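Local coordinates for protein 303aa long hypothetical esterase (Sulfolobus tokodaii, PDB 3AIN) that probably hydrolyses carboxylic esters as a thermostable, dimeric carboxylesterase related to hormone-sensitive lipase, with an alpha/beta hydrolase fold, at residues V62-I68 / A79-K85. The protein carries 1 engineered substitution. Sequence-based numbering, arbitrary orientation.
Sequences VGKIEDI and ARVYYPK
Glu-66 and Val-81 exchange a pair of backbone hydrogen bonds, as do Ile-68 and Ala-79, in a beta hairpin where the axes of antiparallel segments 64-68 and 79-83 come within 4.7 Å. Toward its open end the register slips in a classic beta bulge, where Gly-63 and Lys-64 both face Tyr-83: Gly-63 N reaches Tyr-83 O at 2.7 Å through a bent bond (137°), and Tyr-83 N gives a straight one to Lys-64 O. Glycine suits this bend because a beta carbon would run into Pro-84 O.

On one face Asp-67 and Arg-80 form a side-on, two-pronged salt bridge. Arg-80 NE meets Asp-67 OD1 at 2.7 Å and Arg-80 NH2 meets Asp-67 OD2 at 3.0 Å, each oxygen using its syn lone pair, with carboxylate and guanidinium only 12° from coplanar. A chi1 of -180° lays Arg-80 CG against Ile-65 CG2 (3.5 Å) and over a face of the Tyr-82 ring, toward its rim; the bend at chi3 turns the guanidinium to Asp-67. Ile-65 CG1 lies 3.9 Å from Tyr-82 CD1.

On the other face the aliphatic stem of Lys-64 suits the flank of Tyr-83 (Lys-64 CE to Tyr-83 CE2, 3.7 Å), while its amine forms a salt bridge with Glu-66 whose hydrogen bond is weak. Branched, apolar Ile-68 and Val-81 pack methyl to methyl.

The hairpin edges the hydrolase sheet within the chain; strand 76-83 joins strand 123-127. Arg-80 NH2 also salt-bridges Glu-107, and NH1 Asp-110, which hydrogen-bonds the Tyr-82 hydroxyl. Helix 110-120 packs on Ile-65 and Tyr-82; Phe-158 meets Val-81 and Tyr-83 on the opposite face.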
loop_
_atom_site.group_PDB
_atom_site.type_symbol
_atom_site.label_atom_id
_atom_site.label_comp_id
_atom_site.label_asym_id
_atom_site.label_seq_id
_atom_site.Cartn_x
_atom_site.Cartn_y
_atom_site.Cartn_z
ATOM N N VAL A 62 14.002 1.092 19.418
ATOM C CA VAL A 62 13.544 -0.279 19.240
ATOM C C VAL A 62 13.781 -1.056 20.534
ATOM O O VAL A 62 14.017 -0.445 21.584
ATOM C CB VAL A 62 14.234 -0.973 18.026
ATOM C CG1 VAL A 62 13.828 -0.265 16.713
ATOM C CG2 VAL A 62 15.753 -0.973 18.183
ATOM N N GLY A 63 13.604 -2.373 20.483
ATOM C CA GLY A 63 13.768 -3.222 21.672
ATOM C C GLY A 63 15.195 -3.359 22.171
ATOM O O GLY A 63 15.449 -3.273 23.374
ATOM N N LYS A 64 16.111 -3.686 21.262
ATOM C CA LYS A 64 17.505 -4.013 21.590
ATOM C C LYS A 64 18.230 -4.048 20.251
ATOM O O LYS A 64 17.590 -4.308 19.245
ATOM C CB LYS A 64 17.585 -5.405 22.219
ATOM C CG LYS A 64 18.987 -5.949 22.382
ATOM C CD LYS A 64 18.974 -7.198 23.268
ATOM C CE LYS A 64 19.613 -8.395 22.575
ATOM N NZ LYS A 64 21.085 -8.481 22.808
ATOM N N ILE A 65 19.443 -3.509 20.217
ATOM C CA ILE A 65 20.314 -3.622 19.046
ATOM C C ILE A 65 21.609 -4.354 19.384
ATOM O O ILE A 65 22.263 -4.056 20.394
ATOM C CB ILE A 65 20.639 -2.230 18.470
ATOM C CG1 ILE A 65 19.342 -1.513 18.085
ATOM C CG2 ILE A 65 21.562 -2.352 17.244
ATOM C CD1 ILE A 65 19.504 -0.017 17.811
ATOM N N GLU A 66 22.054 -5.193 18.454
ATOM C CA GLU A 66 23.338 -5.883 18.579
ATOM C C GLU A 66 24.082 -5.799 17.245
ATOM O O GLU A 66 23.517 -6.141 16.210
ATOM C CB GLU A 66 23.066 -7.359 18.894
ATOM C CG GLU A 66 24.039 -7.983 19.840
ATOM C CD GLU A 66 23.660 -9.406 20.160
ATOM O OE1 GLU A 66 22.446 -9.726 20.074
ATOM O OE2 GLU A 66 24.589 -10.228 20.329
ATOM N N ASP A 67 25.381 -5.522 17.288
ATOM C CA ASP A 67 26.212 -5.649 16.095
ATOM C C ASP A 67 26.896 -7.012 16.093
ATOM O O ASP A 67 27.439 -7.442 17.113
ATOM C CB ASP A 67 27.249 -4.533 16.030
ATOM C CG ASP A 67 26.662 -3.225 15.519
ATOM O OD1 ASP A 67 25.519 -3.268 15.041
ATOM O OD2 ASP A 67 27.398 -2.226 15.401
ATOM N N ILE A 68 26.756 -7.745 14.995
ATOM C CA ILE A 68 27.326 -9.094 14.914
ATOM C C ILE A 68 28.241 -9.212 13.690
ATOM O O ILE A 68 28.302 -8.311 12.850
ATOM C CB ILE A 68 26.247 -10.203 14.817
ATOM C CG1 ILE A 68 25.478 -10.085 13.503
ATOM C CG2 ILE A 68 25.324 -10.207 16.043
ATOM C CD1 ILE A 68 24.531 -11.257 13.221
ATOM N N ALA A 79 26.900 -7.212 10.463
ATOM C CA ALA A 79 25.461 -7.000 10.370
ATOM C C ALA A 79 24.929 -6.409 11.656
ATOM O O ALA A 79 25.546 -6.552 12.723
ATOM C CB ALA A 79 24.740 -8.304 10.061
ATOM N N ARG A 80 23.856 -5.637 11.537
ATOM C CA ARG A 80 23.249 -5.044 12.723
ATOM C C ARG A 80 21.876 -5.647 12.953
ATOM O O ARG A 80 21.052 -5.760 12.024
ATOM C CB ARG A 80 23.158 -3.520 12.623
ATOM C CG ARG A 80 22.527 -2.894 13.881
ATOM C CD ARG A 80 22.729 -1.400 13.987
ATOM N NE ARG A 80 24.140 -1.096 14.246
ATOM C CZ ARG A 80 24.742 0.042 13.924
ATOM N NH1 ARG A 80 24.040 1.057 13.418
ATOM N NH2 ARG A 80 26.064 0.141 14.055
ATOM N N VAL A 81 21.678 -6.178 14.155
ATOM C CA VAL A 81 20.458 -6.895 14.473
ATOM C C VAL A 81 19.557 -5.993 15.311
ATOM O O VAL A 81 19.982 -5.461 16.341
ATOM C CB VAL A 81 20.769 -8.152 15.310
ATOM C CG1 VAL A 81 19.476 -8.908 15.643
ATOM C CG2 VAL A 81 21.788 -9.043 14.576
ATOM N N TYR A 82 18.349 -5.742 14.817
ATOM C CA TYR A 82 17.372 -4.883 15.538
ATOM C C TYR A 82 16.246 -5.793 16.040
ATOM O O TYR A 82 15.550 -6.451 15.262
ATOM C CB TYR A 82 16.759 -3.807 14.608
ATOM C CG TYR A 82 17.761 -2.907 13.904
ATOM C CD1 TYR A 82 18.036 -1.619 14.381
ATOM C CD2 TYR A 82 18.425 -3.335 12.744
ATOM C CE1 TYR A 82 18.948 -0.778 13.722
ATOM C CE2 TYR A 82 19.238 -2.463 12.031
ATOM C CZ TYR A 82 19.544 -1.217 12.553
ATOM O OH TYR A 82 20.388 -0.390 11.876
ATOM N N TYR A 83 15.994 -5.740 17.346
ATOM C CA TYR A 83 14.838 -6.427 17.923
ATOM C C TYR A 83 13.695 -5.443 18.152
ATOM O O TYR A 83 13.922 -4.307 18.557
ATOM C CB TYR A 83 15.221 -7.020 19.290
ATOM C CG TYR A 83 16.181 -8.175 19.200
ATOM C CD1 TYR A 83 15.711 -9.475 19.181
ATOM C CD2 TYR A 83 17.548 -7.968 19.198
ATOM C CE1 TYR A 83 16.579 -10.549 19.118
ATOM C CE2 TYR A 83 18.430 -9.045 19.159
ATOM C CZ TYR A 83 17.931 -10.325 19.115
ATOM O OH TYR A 83 18.795 -11.398 19.058
ATOM N N PRO A 84 12.461 -5.893 17.952
ATOM C CA PRO A 84 11.333 -5.006 18.203
ATOM C C PRO A 84 11.047 -4.941 19.696
ATOM O O PRO A 84 11.707 -5.628 20.486
ATOM C CB PRO A 84 10.180 -5.709 17.495
ATOM C CG PRO A 84 10.525 -7.142 17.571
ATOM C CD PRO A 84 12.030 -7.206 17.443
ATOM N N LYS A 85 10.056 -4.129 20.059
ATOM C CA LYS A 85 9.726 -3.888 21.457
ATOM C C LYS A 85 8.820 -4.994 21.994
ATOM O O LYS A 85 8.537 -5.032 23.186
ATOM C CB LYS A 85 9.036 -2.519 21.619
ATOM C CG LYS A 85 9.772 -1.327 21.042
ATOM C CD LYS A 85 8.782 -0.417 20.290
ATOM C CE LYS A 85 9.158 1.056 20.359
ATOM N NZ LYS A 85 9.177 1.549 21.760
#